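PDB 5H3K: Slr0280 protein from Synechocystis sp., which is of unknown function but carries a phosphodiester glycosidase domain of the NAGPA family, so it may cleave a sugar phosphodiester. Local coordinates for residues N429-V435 / G460-R466; Q409-A413 / N468-A472; I389-G393 / T479-V483. All blocks are in the same frame, centred on the assembly; numbering follows the deposited sequence.

In the fold
Following the chain, residues 389-393 come first, then 409-413 and 429-435; their partners return in reverse order as 460-466, 468-472 and 479-483. The contacts therefore nest without crossing. Contact 3 closes the outer loop, contact 2 lies inside it, and contact 1 is innermost. All three reach one mixed sheet. Contact 1 pairs strands 430-436 and 460-466. Contact 2 folds the loop after strand 460-466 onto the start of its other neighbour, strand 411-415. Contact 3 pairs strands 379-392 and 481-488. Contacts 1 and 3 have centres about 14 Å apart, and they meet where Val435, Tyr461 and Ile463 touch Leu481.

Contact 1: residues N429-V435 / G460-R466; sequences NEQVYVV and GYLIIDR
Residues 430-435 and 460-466 form an antiparallel strand pair in the curled, mixed sheet, with Gln431, Tyr433 and Val435 hydrogen-bonded opposite Asp465, Ile463 and Tyr461. Each of these pairs is closed by two backbone bonds, for example Tyr433 N to Ile463 O and Ile463 N to Tyr433 O, both 2.9 Å.

On the face of Val435 and Tyr461, the valine sits squarely over the ring. Val435 CB is 3.8 Å from the ring centroid, a CH-pi contact. Tyr461 CG lies between its own backbone N and carbonyl carbon (chi1 55°), and this brings the ring beneath the valine. Ile463 CD1 reaches Val435 CG2 on the same face. Leu481 of strand 481-488 packs against Val435, Tyr461 and Ile463, so this face looks into the interior of a barrel-like sheet.

The other face holds Val432, Val434, Leu462 and Ile464. Ile464 CD1 meets Val432 CG2 at 3.7 Å, and Leu462 CD2 lies 4.0 Å from Val434 CG2. At its end Glu430 and Arg466 run side by side into a buried salt bridge. Arg466 NE points straight at Glu430 OE1 (2.7 Å, 176°). OE1 lies in the guanidinium plane, whereas NE stands well above the carboxylate plane. Ser427 OG also binds Glu430 OE1. Tyr423 OH bonds to both Glu430 OE2 and Arg466 NH2, tying the pair together.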
ATOM      1  N   ASN A 429       2.014  36.361  -3.853  1.00 20.28           N
ATOM      2  CA  ASN A 429       1.632  37.413  -2.919  1.00 21.11           C
ATOM      3  C   ASN A 429       1.242  36.890  -1.536  1.00 14.86           C
ATOM      4  O   ASN A 429       0.239  37.309  -0.960  1.00 21.35           O
ATOM      5  CB  ASN A 429       0.517  38.279  -3.521  1.00 21.10           C
ATOM      6  CG  ASN A 429       0.892  38.846  -4.882  1.00 25.98           C
ATOM      7  OD1 ASN A 429       2.030  39.259  -5.099  1.00 25.96           O
ATOM      8  ND2 ASN A 429      -0.060  38.846  -5.810  1.00 26.01           N
ATOM      9  N   GLU A 430       2.035  35.959  -1.020  1.00 18.76           N
ATOM     10  CA  GLU A 430       1.829  35.462   0.340  1.00 19.08           C
ATOM     11  C   GLU A 430       2.562  36.361   1.327  1.00 21.93           C
ATOM     12  O   GLU A 430       3.551  37.008   0.964  1.00 22.79           O
ATOM     13  CB  GLU A 430       2.338  34.017   0.472  1.00 16.89           C
ATOM     14  CG  GLU A 430       1.595  33.042  -0.419  1.00 18.67           C
ATOM     15  CD  GLU A 430       1.948  31.591  -0.153  1.00 16.43           C
ATOM     16  OE1 GLU A 430       1.192  30.721  -0.634  1.00 20.31           O
ATOM     17  OE2 GLU A 430       2.963  31.315   0.528  1.00 14.20           O
ATOM     18  N   GLN A 431       2.073  36.411   2.565  1.00 15.98           N
ATOM     19  CA  GLN A 431       2.820  37.025   3.660  1.00 17.98           C
ATOM     20  C   GLN A 431       3.224  35.922   4.628  1.00 14.72           C
ATOM     21  O   GLN A 431       2.400  35.064   4.962  1.00 13.34           O
ATOM     22  CB  GLN A 431       1.954  38.048   4.396  1.00 19.62           C
ATOM     23  CG  GLN A 431       1.893  39.415   3.732  1.00 30.16           C
ATOM     24  CD  GLN A 431       3.229  40.144   3.771  1.00 27.94           C
ATOM     25  OE1 GLN A 431       3.809  40.357   4.839  1.00 30.03           O
ATOM     26  NE2 GLN A 431       3.723  40.524   2.605  1.00 31.81           N
ATOM     27  N   VAL A 432       4.475  35.933   5.082  1.00 11.57           N
ATOM     28  CA  VAL A 432       4.901  34.949   6.076  1.00 12.83           C
ATOM     29  C   VAL A 432       5.276  35.611   7.396  1.00 13.57           C
ATOM     30  O   VAL A 432       5.935  36.659   7.413  1.00 12.95           O
ATOM     31  CB  VAL A 432       6.061  34.045   5.568  1.00 12.99           C
ATOM     32  CG1 VAL A 432       7.275  34.872   5.175  1.00 15.23           C
ATOM     33  CG2 VAL A 432       6.444  32.985   6.633  1.00 10.82           C
ATOM     34  N   TYR A 433       4.845  34.994   8.498  1.00  7.81           N
ATOM     35  CA  TYR A 433       5.256  35.407   9.833  1.00  9.47           C
ATOM     36  C   TYR A 433       6.036  34.263  10.444  1.00 11.22           C
ATOM     37  O   TYR A 433       5.524  33.136  10.543  1.00  8.83           O
ATOM     38  CB  TYR A 433       4.034  35.736  10.695  1.00  9.26           C
ATOM     39  CG  TYR A 433       3.165  36.819  10.095  1.00 11.08           C
ATOM     40  CD1 TYR A 433       3.264  38.138  10.524  1.00 14.50           C
ATOM     41  CD2 TYR A 433       2.254  36.530   9.082  1.00 11.95           C
ATOM     42  CE1 TYR A 433       2.466  39.138   9.964  1.00 14.78           C
ATOM     43  CE2 TYR A 433       1.457  37.521   8.514  1.00 17.15           C
ATOM     44  CZ  TYR A 433       1.568  38.819   8.960  1.00 20.62           C
ATOM     45  OH  TYR A 433       0.768  39.788   8.399  1.00 16.75           O
ATOM     46  N   VAL A 434       7.279  34.542  10.828  1.00  7.99           N
ATOM     47  CA  VAL A 434       8.141  33.531  11.420  1.00  7.91           C
ATOM     48  C   VAL A 434       7.914  33.494  12.929  1.00 12.04           C
ATOM     49  O   VAL A 434       7.971  34.531  13.598  1.00 11.13           O
ATOM     50  CB  VAL A 434       9.628  33.805  11.119  1.00  9.08           C
ATOM     51  CG1 VAL A 434      10.490  32.691  11.678  1.00 10.06           C
ATOM     52  CG2 VAL A 434       9.848  33.947   9.624  1.00 11.70           C
ATOM     53  N   VAL A 435       7.636  32.305  13.459  1.00  5.86           N
ATOM     54  CA  VAL A 435       7.420  32.128  14.895  1.00  7.11           C
ATOM     55  C   VAL A 435       8.514  31.224  15.462  1.00 10.59           C
ATOM     56  O   VAL A 435       8.790  30.148  14.922  1.00  9.03           O
ATOM     57  CB  VAL A 435       6.018  31.545  15.195  1.00  8.28           C
ATOM     58  CG1 VAL A 435       5.798  31.442  16.697  1.00  9.09           C
ATOM     59  CG2 VAL A 435       4.932  32.409  14.554  1.00  7.56           C
ATOM     60  N   GLY A 460       9.748  26.305  16.227  1.00 12.27           N
ATOM     61  CA  GLY A 460       8.574  27.105  15.913  1.00 12.71           C
ATOM     62  C   GLY A 460       7.813  26.651  14.685  1.00 13.75           C
ATOM     63  O   GLY A 460       7.627  25.452  14.462  1.00 11.65           O
ATOM     64  N   TYR A 461       7.375  27.621  13.889  1.00  9.40           N
ATOM     65  CA  TYR A 461       6.530  27.374  12.722  1.00  8.39           C
ATOM     66  C   TYR A 461       6.358  28.641  11.909  1.00  9.28           C
ATOM     67  O   TYR A 461       6.800  29.719  12.319  1.00  7.34           O
ATOM     68  CB  TYR A 461       5.148  26.847  13.149  1.00  5.54           C
ATOM     69  CG  TYR A 461       4.400  27.730  14.132  1.00  8.08           C
ATOM     70  CD1 TYR A 461       3.506  28.704  13.689  1.00  5.80           C
ATOM     71  CD2 TYR A 461       4.563  27.564  15.500  1.00  8.37           C
ATOM     72  CE1 TYR A 461       2.806  29.499  14.587  1.00  8.00           C
ATOM     73  CE2 TYR A 461       3.872  28.352  16.402  1.00  8.71           C
ATOM     74  CZ  TYR A 461       3.000  29.316  15.944  1.00  9.23           C
ATOM     75  OH  TYR A 461       2.327  30.097  16.862  1.00 10.68           O
ATOM     76  N   LEU A 462       5.713  28.511  10.754  1.00  6.08           N
ATOM     77  CA  LEU A 462       5.421  29.665   9.919  1.00  6.89           C
ATOM     78  C   LEU A 462       3.918  29.858   9.855  1.00  6.95           C
ATOM     79  O   LEU A 462       3.158  28.878   9.801  1.00  7.62           O
ATOM     80  CB  LEU A 462       5.966  29.466   8.507  1.00  6.52           C
ATOM     81  CG  LEU A 462       7.465  29.215   8.377  1.00  9.72           C
ATOM     82  CD1 LEU A 462       7.851  29.072   6.898  1.00  9.36           C
ATOM     83  CD2 LEU A 462       8.234  30.378   9.027  1.00  8.75           C
ATOM     84  N   ILE A 463       3.485  31.114   9.907  1.00  5.72           N
ATOM     85  CA  ILE A 463       2.114  31.450   9.572  1.00  6.54           C
ATOM     86  C   ILE A 463       2.131  32.051   8.174  1.00  8.93           C
ATOM     87  O   ILE A 463       2.906  32.978   7.888  1.00  7.82           O
ATOM     88  CB  ILE A 463       1.506  32.450  10.559  1.00  7.16           C
ATOM     89  CG1 ILE A 463       1.416  31.831  11.956  1.00  7.96           C
ATOM     90  CG2 ILE A 463       0.134  32.887  10.060  1.00  8.00           C
ATOM     91  CD1 ILE A 463       1.176  32.859  13.099  1.00  7.87           C
ATOM     92  N   ILE A 464       1.300  31.501   7.296  1.00  9.54           N
ATOM     93  CA  ILE A 464       1.215  31.952   5.909  1.00  8.99           C
ATOM     94  C   ILE A 464      -0.143  32.607   5.674  1.00 13.29           C
ATOM     95  O   ILE A 464      -1.194  31.999   5.917  1.00  9.96           O
ATOM     96  CB  ILE A 464       1.394  30.783   4.910  1.00  9.84           C
ATOM     97  CG1 ILE A 464       2.806  30.192   5.009  1.00  9.19           C
ATOM     98  CG2 ILE A 464       1.117  31.242   3.487  1.00 11.51           C
ATOM     99  CD1 ILE A 464       3.911  31.178   4.715  1.00 12.75           C
ATOM    100  N   ASP A 465      -0.129  33.857   5.229  1.00 12.04           N
ATOM    101  CA  ASP A 465      -1.380  34.555   4.948  1.00 16.68           C
ATOM    102  C   ASP A 465      -1.572  34.593   3.440  1.00 15.45           C
ATOM    103  O   ASP A 465      -0.755  35.170   2.720  1.00 14.33           O
ATOM    104  CB  ASP A 465      -1.336  35.971   5.530  1.00 18.35           C
ATOM    105  CG  ASP A 465      -2.626  36.745   5.317  1.00 22.65           C
ATOM    106  OD1 ASP A 465      -3.604  36.171   4.777  1.00 20.64           O
ATOM    107  OD2 ASP A 465      -2.664  37.935   5.720  1.00 24.23           O
ATOM    108  N   ARG A 466      -2.639  33.957   2.971  1.00 14.76           N
ATOM    109  CA  ARG A 466      -2.992  33.990   1.557  1.00 15.98           C
ATOM    110  C   ARG A 466      -4.260  34.822   1.384  1.00 14.29           C
ATOM    111  O   ARG A 466      -5.321  34.481   1.922  1.00 16.44           O
ATOM    112  CB  ARG A 466      -3.177  32.564   1.015  1.00 16.04           C
ATOM    113  CG  ARG A 466      -1.954  31.679   1.238  1.00 13.45           C
ATOM    114  CD  ARG A 466      -2.130  30.305   0.617  1.00 10.36           C
ATOM    115  NE  ARG A 466      -0.887  29.548   0.628  1.00 10.64           N
ATOM    116  CZ  ARG A 466      -0.740  28.357   1.198  1.00 11.30           C
ATOM    117  NH1 ARG A 466      -1.763  27.790   1.812  1.00  9.68           N
ATOM    118  NH2 ARG A 466       0.435  27.735   1.154  1.00 10.96           N
TER

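Contact 2: residues Q409-A413 / N468-A472; sequences QRGIA and NQIPA
Gln469 and Ile412 carry this contact, with Arg410 and Ile470 at its two ends. No hydrogen bond joins the two segments. Gln469 points from the loop toward strand 411-415. Its CG rests on the backbone of Gly411, 3.6 Å from Gly411 CA, and its CB lies 4.0 Å from Ile412 CG1. The chain then bends at chi2 (-63°), and the amide turns aside. Gln469 NE2 donates to Gly467 O within its own loop.

The same NE2 lies over one face of the Arg410 guanidinium, 3.1 Å from Arg410 NH2. Both atoms are donors, so this is no hydrogen bond and not an attractive polar contact; the NE2 of Gln469 is used by Gly467 O instead. The two flat groups stand steeply to each other, with planes 77° apart.

Gly411 has backbone angles open to glycine, and its backbone bonds to Arg466. This ties the start of strand 411-415 to the end of strand 460-466, close to where the loop departs.

Deeper in, Ile412 and Ile470 meet nearly at right angles. Ile412 CD1 touches Ile470 CG1 at 3.7 Å.

Asp465 holds the loop. Its OD1 accepts Gln469 N and its OD2 accepts Ile470 N, so one carboxylate fixes two successive amides. The result is a loop leaving strand 460-466 that folds back, so that Ile470 packs with Ile412, Ile463 and Leu398 at one end of the interior of a barrel-like sheet.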
ATOM      1  N   GLN A 409      -5.870  27.727  -0.744  1.00 15.27           N
ATOM      2  CA  GLN A 409      -7.037  28.600  -0.794  1.00 14.18           C
ATOM      3  C   GLN A 409      -6.727  29.892  -0.041  1.00 16.90           C
ATOM      4  O   GLN A 409      -5.804  29.942   0.770  1.00 14.90           O
ATOM      5  CB  GLN A 409      -8.261  27.928  -0.168  1.00 17.21           C
ATOM      6  CG  GLN A 409      -8.781  26.693  -0.904  1.00 17.49           C
ATOM      7  CD  GLN A 409      -9.344  27.005  -2.286  1.00 22.90           C
ATOM      8  OE1 GLN A 409      -9.806  28.115  -2.547  1.00 30.08           O
ATOM      9  NE2 GLN A 409      -9.305  26.018  -3.179  1.00 28.59           N
ATOM     10  N   ARG A 410      -7.480  30.946  -0.320  1.00 15.07           N
ATOM     11  CA  ARG A 410      -7.346  32.154   0.477  1.00 18.17           C
ATOM     12  C   ARG A 410      -7.667  31.820   1.929  1.00 16.61           C
ATOM     13  O   ARG A 410      -8.616  31.078   2.214  1.00 18.87           O
ATOM     14  CB  ARG A 410      -8.279  33.246  -0.044  1.00 19.45           C
ATOM     15  CG  ARG A 410      -7.833  33.802  -1.394  1.00 30.59           C
ATOM     16  CD  ARG A 410      -8.873  34.745  -1.998  1.00 37.99           C
ATOM     17  NE  ARG A 410      -8.845  36.074  -1.392  1.00 40.63           N
ATOM     18  CZ  ARG A 410      -9.628  36.457  -0.387  1.00 40.63           C
ATOM     19  NH1 ARG A 410     -10.507  35.610   0.138  1.00 37.77           N
ATOM     20  NH2 ARG A 410      -9.530  37.694   0.089  1.00 37.57           N
ATOM     21  N   GLY A 411      -6.861  32.341   2.848  1.00 15.59           N
ATOM     22  CA  GLY A 411      -7.049  32.066   4.263  1.00 16.24           C
ATOM     23  C   GLY A 411      -5.715  32.047   4.991  1.00 12.26           C
ATOM     24  O   GLY A 411      -4.689  32.433   4.428  1.00 14.11           O
ATOM     25  N   ILE A 412      -5.729  31.604   6.244  1.00 11.21           N
ATOM     26  CA  ILE A 412      -4.503  31.545   7.026  1.00 10.37           C
ATOM     27  C   ILE A 412      -4.027  30.099   7.148  1.00  8.99           C
ATOM     28  O   ILE A 412      -4.792  29.225   7.560  1.00 10.20           O
ATOM     29  CB  ILE A 412      -4.711  32.138   8.423  1.00 10.16           C
ATOM     30  CG1 ILE A 412      -5.106  33.616   8.304  1.00 14.30           C
ATOM     31  CG2 ILE A 412      -3.455  31.941   9.284  1.00 10.53           C
ATOM     32  CD1 ILE A 412      -5.641  34.219   9.583  1.00 16.87           C
ATOM     33  N   ALA A 413      -2.763  29.864   6.801  1.00  9.24           N
ATOM     34  CA  ALA A 413      -2.176  28.520   6.859  1.00  8.95           C
ATOM     35  C   ALA A 413      -1.002  28.495   7.825  1.00 11.42           C
ATOM     36  O   ALA A 413      -0.403  29.532   8.133  1.00 10.19           O
ATOM     37  CB  ALA A 413      -1.743  28.059   5.475  1.00  8.16           C
ATOM     38  N   ASN A 468      -4.415  38.291   2.198  1.00 24.77           N
ATOM     39  CA  ASN A 468      -4.475  39.354   3.207  1.00 23.97           C
ATOM     40  C   ASN A 468      -5.568  39.178   4.253  1.00 25.75           C
ATOM     41  O   ASN A 468      -6.392  40.072   4.463  1.00 24.92           O
ATOM     42  CB  ASN A 468      -4.627  40.722   2.532  1.00 28.44           C
ATOM     43  CG  ASN A 468      -3.411  41.101   1.719  1.00 29.68           C
ATOM     44  OD1 ASN A 468      -2.331  41.314   2.267  1.00 38.31           O
ATOM     45  ND2 ASN A 468      -3.577  41.188   0.404  1.00 39.38           N
ATOM     46  N   GLN A 469      -5.571  38.028   4.915  1.00 19.83           N
ATOM     47  CA  GLN A 469      -6.605  37.727   5.891  1.00 21.30           C
ATOM     48  C   GLN A 469      -6.225  38.208   7.286  1.00 20.48           C
ATOM     49  O   GLN A 469      -7.048  38.181   8.206  1.00 23.32           O
ATOM     50  CB  GLN A 469      -6.888  36.227   5.907  1.00 21.34           C
ATOM     51  CG  GLN A 469      -7.250  35.675   4.544  1.00 25.76           C
ATOM     52  CD  GLN A 469      -8.534  36.273   4.009  1.00 26.74           C
ATOM     53  OE1 GLN A 469      -9.610  36.043   4.558  1.00 33.03           O
ATOM     54  NE2 GLN A 469      -8.427  37.054   2.940  1.00 30.32           N
ATOM     55  N   ILE A 470      -4.971  38.626   7.441  1.00 17.06           N
ATOM     56  CA  ILE A 470      -4.468  39.030   8.753  1.00 21.13           C
ATOM     57  C   ILE A 470      -4.379  40.549   8.840  1.00 17.78           C
ATOM     58  O   ILE A 470      -3.569  41.163   8.143  1.00 18.09           O
ATOM     59  CB  ILE A 470      -3.078  38.403   9.066  1.00 21.25           C
ATOM     60  CG1 ILE A 470      -3.158  36.870   9.033  1.00 16.73           C
ATOM     61  CG2 ILE A 470      -2.584  38.857  10.434  1.00 16.53           C
ATOM     62  CD1 ILE A 470      -1.849  36.162   9.374  1.00 14.59           C
ATOM     63  N   PRO A 471      -5.220  41.154   9.697  1.00 22.87           N
ATOM     64  CA  PRO A 471      -5.257  42.608   9.896  1.00 23.32           C
ATOM     65  C   PRO A 471      -3.888  43.126  10.306  1.00 27.73           C
ATOM     66  O   PRO A 471      -3.153  42.424  11.009  1.00 23.90           O
ATOM     67  CB  PRO A 471      -6.241  42.781  11.057  1.00 25.65           C
ATOM     68  CG  PRO A 471      -7.091  41.545  11.042  1.00 26.80           C
ATOM     69  CD  PRO A 471      -6.167  40.445  10.576  1.00 23.50           C
ATOM     70  N   ALA A 472      -3.545  44.336   9.876  1.00 28.11           N
ATOM     71  CA  ALA A 472      -2.238  44.909  10.175  1.00 26.39           C
ATOM     72  C   ALA A 472      -2.011  45.080  11.674  1.00 25.26           C
ATOM     73  O   ALA A 472      -2.937  45.394  12.433  1.00 24.62           O
ATOM     74  CB  ALA A 472      -2.049  46.238   9.450  1.00 30.72           C
TER

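Contact 3: residues I389-G393 / T479-V483; sequences IITTG and TTLNV
Leu481 wedges one methyl between Ile390 and Thr392, the two residues that lie on its own face of the sheet. Leu481 CD2 is 3.9 Å from Ile390 CG2 and 3.7 Å from Thr392 CG2. The leucine side chain slants across both partners instead of running alongside them. Its CG stands anti to the carbonyl carbon (chi1 -58°), and this swings the branched end toward strand 379-392. Val483 follows on the same face and meets Ile390 more loosely.

Thr392 offers carbon across the contact and keeps its oxygen elsewhere. With chi1 at 74°, OG1 sits between the backbone N and the carbonyl carbon, where Ser394 OG bonds to it. That turns CG2 to the leucine. Thr479 behaves in a similar way: its CG2 rests 3.6 Å from Thr392 CB, while its OG1 bonds to Ala476 O.

The other face carries Thr391 and Asn482 at facing positions, and a water bridges them. The water is 2.9 Å from Thr391 OG1, 2.7 Å from Asn482 OD1 and 2.8 Å from Ile389 O. It donates to Ile389 O and Asn482 OD1, but with more acceptors in reach than protons these donations may alternate.

Between the faces, Thr391 and Asn482 exchange two backbone bonds, N to O each way, both 2.8 Å. Ile463 packs on Ile390, and Tyr461 on Val483. Backbone bonds from Leu481 to Ser438 and from Thr479 to Val440 bring strands 481-488 and 439-446, the two ends of the strand series, together. The contact is thus an antiparallel ladder, with a water-bridged Thr391-Asn482 pair on one face and apolar packing on the other, in a barrel-like sheet that closes or nearly closes on itself.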
ATOM      1  N   ILE A 389      -7.019  27.908  16.551  1.00 13.10           N
ATOM      2  CA  ILE A 389      -7.140  29.285  17.022  1.00 15.94           C
ATOM      3  C   ILE A 389      -5.773  29.759  17.474  1.00 10.49           C
ATOM      4  O   ILE A 389      -5.134  29.130  18.325  1.00 12.25           O
ATOM      5  CB  ILE A 389      -8.118  29.409  18.195  1.00 18.64           C
ATOM      6  CG1 ILE A 389      -9.502  28.918  17.769  1.00 19.98           C
ATOM      7  CG2 ILE A 389      -8.190  30.858  18.662  1.00 17.35           C
ATOM      8  CD1 ILE A 389      -9.945  29.511  16.458  1.00 19.82           C
ATOM      9  N   ILE A 390      -5.314  30.852  16.878  1.00 11.09           N
ATOM     10  CA  ILE A 390      -4.065  31.467  17.286  1.00 12.88           C
ATOM     11  C   ILE A 390      -4.419  32.690  18.124  1.00 13.91           C
ATOM     12  O   ILE A 390      -5.108  33.587  17.639  1.00 13.63           O
ATOM     13  CB  ILE A 390      -3.250  31.924  16.073  1.00 11.97           C
ATOM     14  CG1 ILE A 390      -3.003  30.751  15.118  1.00 12.09           C
ATOM     15  CG2 ILE A 390      -1.924  32.562  16.515  1.00 14.65           C
ATOM     16  CD1 ILE A 390      -2.189  31.138  13.881  1.00 12.30           C
ATOM     17  N   THR A 391      -3.954  32.703  19.375  1.00 13.11           N
ATOM     18  CA  THR A 391      -4.257  33.775  20.324  1.00 14.09           C
ATOM     19  C   THR A 391      -2.968  34.517  20.670  1.00 12.85           C
ATOM     20  O   THR A 391      -1.982  33.900  21.077  1.00 14.70           O
ATOM     21  CB  THR A 391      -4.878  33.216  21.622  1.00 18.69           C
ATOM     22  OG1 THR A 391      -6.120  32.572  21.323  1.00 20.80           O
ATOM     23  CG2 THR A 391      -5.141  34.338  22.634  1.00 15.90           C
ATOM     24  N   THR A 392      -2.978  35.834  20.496  1.00 17.03           N
ATOM     25  CA  THR A 392      -1.794  36.660  20.744  1.00 14.57           C
ATOM     26  C   THR A 392      -1.699  37.095  22.202  1.00 16.00           C
ATOM     27  O   THR A 392      -2.607  36.848  23.003  1.00 15.34           O
ATOM     28  CB  THR A 392      -1.800  37.944  19.907  1.00 15.11           C
ATOM     29  OG1 THR A 392      -2.757  38.856  20.460  1.00 15.23           O
ATOM     30  CG2 THR A 392      -2.137  37.666  18.448  1.00 15.48           C
ATOM     31  N   GLY A 393      -0.601  37.773  22.533  1.00 12.49           N
ATOM     32  CA  GLY A 393      -0.362  38.218  23.892  1.00 16.27           C
ATOM     33  C   GLY A 393      -1.281  39.340  24.335  1.00 14.78           C
ATOM     34  O   GLY A 393      -1.255  39.748  25.502  1.00 18.01           O
ATOM     35  N   THR A 479       5.436  39.658  19.423  1.00  8.35           N
ATOM     36  CA  THR A 479       4.152  39.160  19.930  1.00 11.63           C
ATOM     37  C   THR A 479       4.247  37.681  20.336  1.00 11.38           C
ATOM     38  O   THR A 479       4.832  36.857  19.611  1.00 11.03           O
ATOM     39  CB  THR A 479       3.018  39.343  18.884  1.00 12.38           C
ATOM     40  OG1 THR A 479       2.978  40.715  18.474  1.00 13.34           O
ATOM     41  CG2 THR A 479       1.662  38.970  19.474  1.00 13.72           C
ATOM     42  N   THR A 480       3.683  37.357  21.498  1.00  9.37           N
ATOM     43  CA  THR A 480       3.618  35.981  21.997  1.00 13.15           C
ATOM     44  C   THR A 480       2.354  35.297  21.456  1.00 13.36           C
ATOM     45  O   THR A 480       1.306  35.930  21.372  1.00  9.78           O
ATOM     46  CB  THR A 480       3.628  35.970  23.543  1.00 16.76           C
ATOM     47  OG1 THR A 480       4.941  36.323  24.003  1.00 20.11           O
ATOM     48  CG2 THR A 480       3.286  34.594  24.090  1.00 20.15           C
ATOM     49  N   LEU A 481       2.454  34.020  21.070  1.00 11.37           N
ATOM     50  CA  LEU A 481       1.315  33.318  20.467  1.00 11.17           C
ATOM     51  C   LEU A 481       1.038  31.984  21.139  1.00 10.97           C
ATOM     52  O   LEU A 481       1.960  31.259  21.528  1.00 12.01           O
ATOM     53  CB  LEU A 481       1.538  33.073  18.967  1.00 11.58           C
ATOM     54  CG  LEU A 481       1.789  34.258  18.042  1.00 12.53           C
ATOM     55  CD1 LEU A 481       2.120  33.759  16.642  1.00 10.95           C
ATOM     56  CD2 LEU A 481       0.579  35.173  17.996  1.00 14.90           C
ATOM     57  N   ASN A 482      -0.242  31.669  21.279  1.00 12.04           N
ATOM     58  CA  ASN A 482      -0.665  30.325  21.633  1.00 13.61           C
ATOM     59  C   ASN A 482      -1.506  29.754  20.500  1.00 12.77           C
ATOM     60  O   ASN A 482      -2.349  30.449  19.943  1.00 13.13           O
ATOM     61  CB  ASN A 482      -1.477  30.329  22.930  1.00 16.85           C
ATOM     62  CG  ASN A 482      -2.205  29.021  23.162  1.00 25.06           C
ATOM     63  OD1 ASN A 482      -3.413  28.922  22.934  1.00 25.49           O
ATOM     64  ND2 ASN A 482      -1.467  27.999  23.601  1.00 28.42           N
ATOM     65  N   VAL A 483      -1.266  28.492  20.149  1.00 14.48           N
ATOM     66  CA  VAL A 483      -2.070  27.830  19.121  1.00 11.88           C
ATOM     67  C   VAL A 483      -2.858  26.698  19.770  1.00 13.94           C
ATOM     68  O   VAL A 483      -2.295  25.873  20.494  1.00 14.89           O
ATOM     69  CB  VAL A 483      -1.193  27.265  17.993  1.00 11.66           C
ATOM     70  CG1 VAL A 483      -2.059  26.617  16.912  1.00 11.24           C
ATOM     71  CG2 VAL A 483      -0.343  28.367  17.381  1.00 12.51           C
TER
HETATM   72  O   HOH W   1      -5.160  29.823  21.068  1.00 19.01           O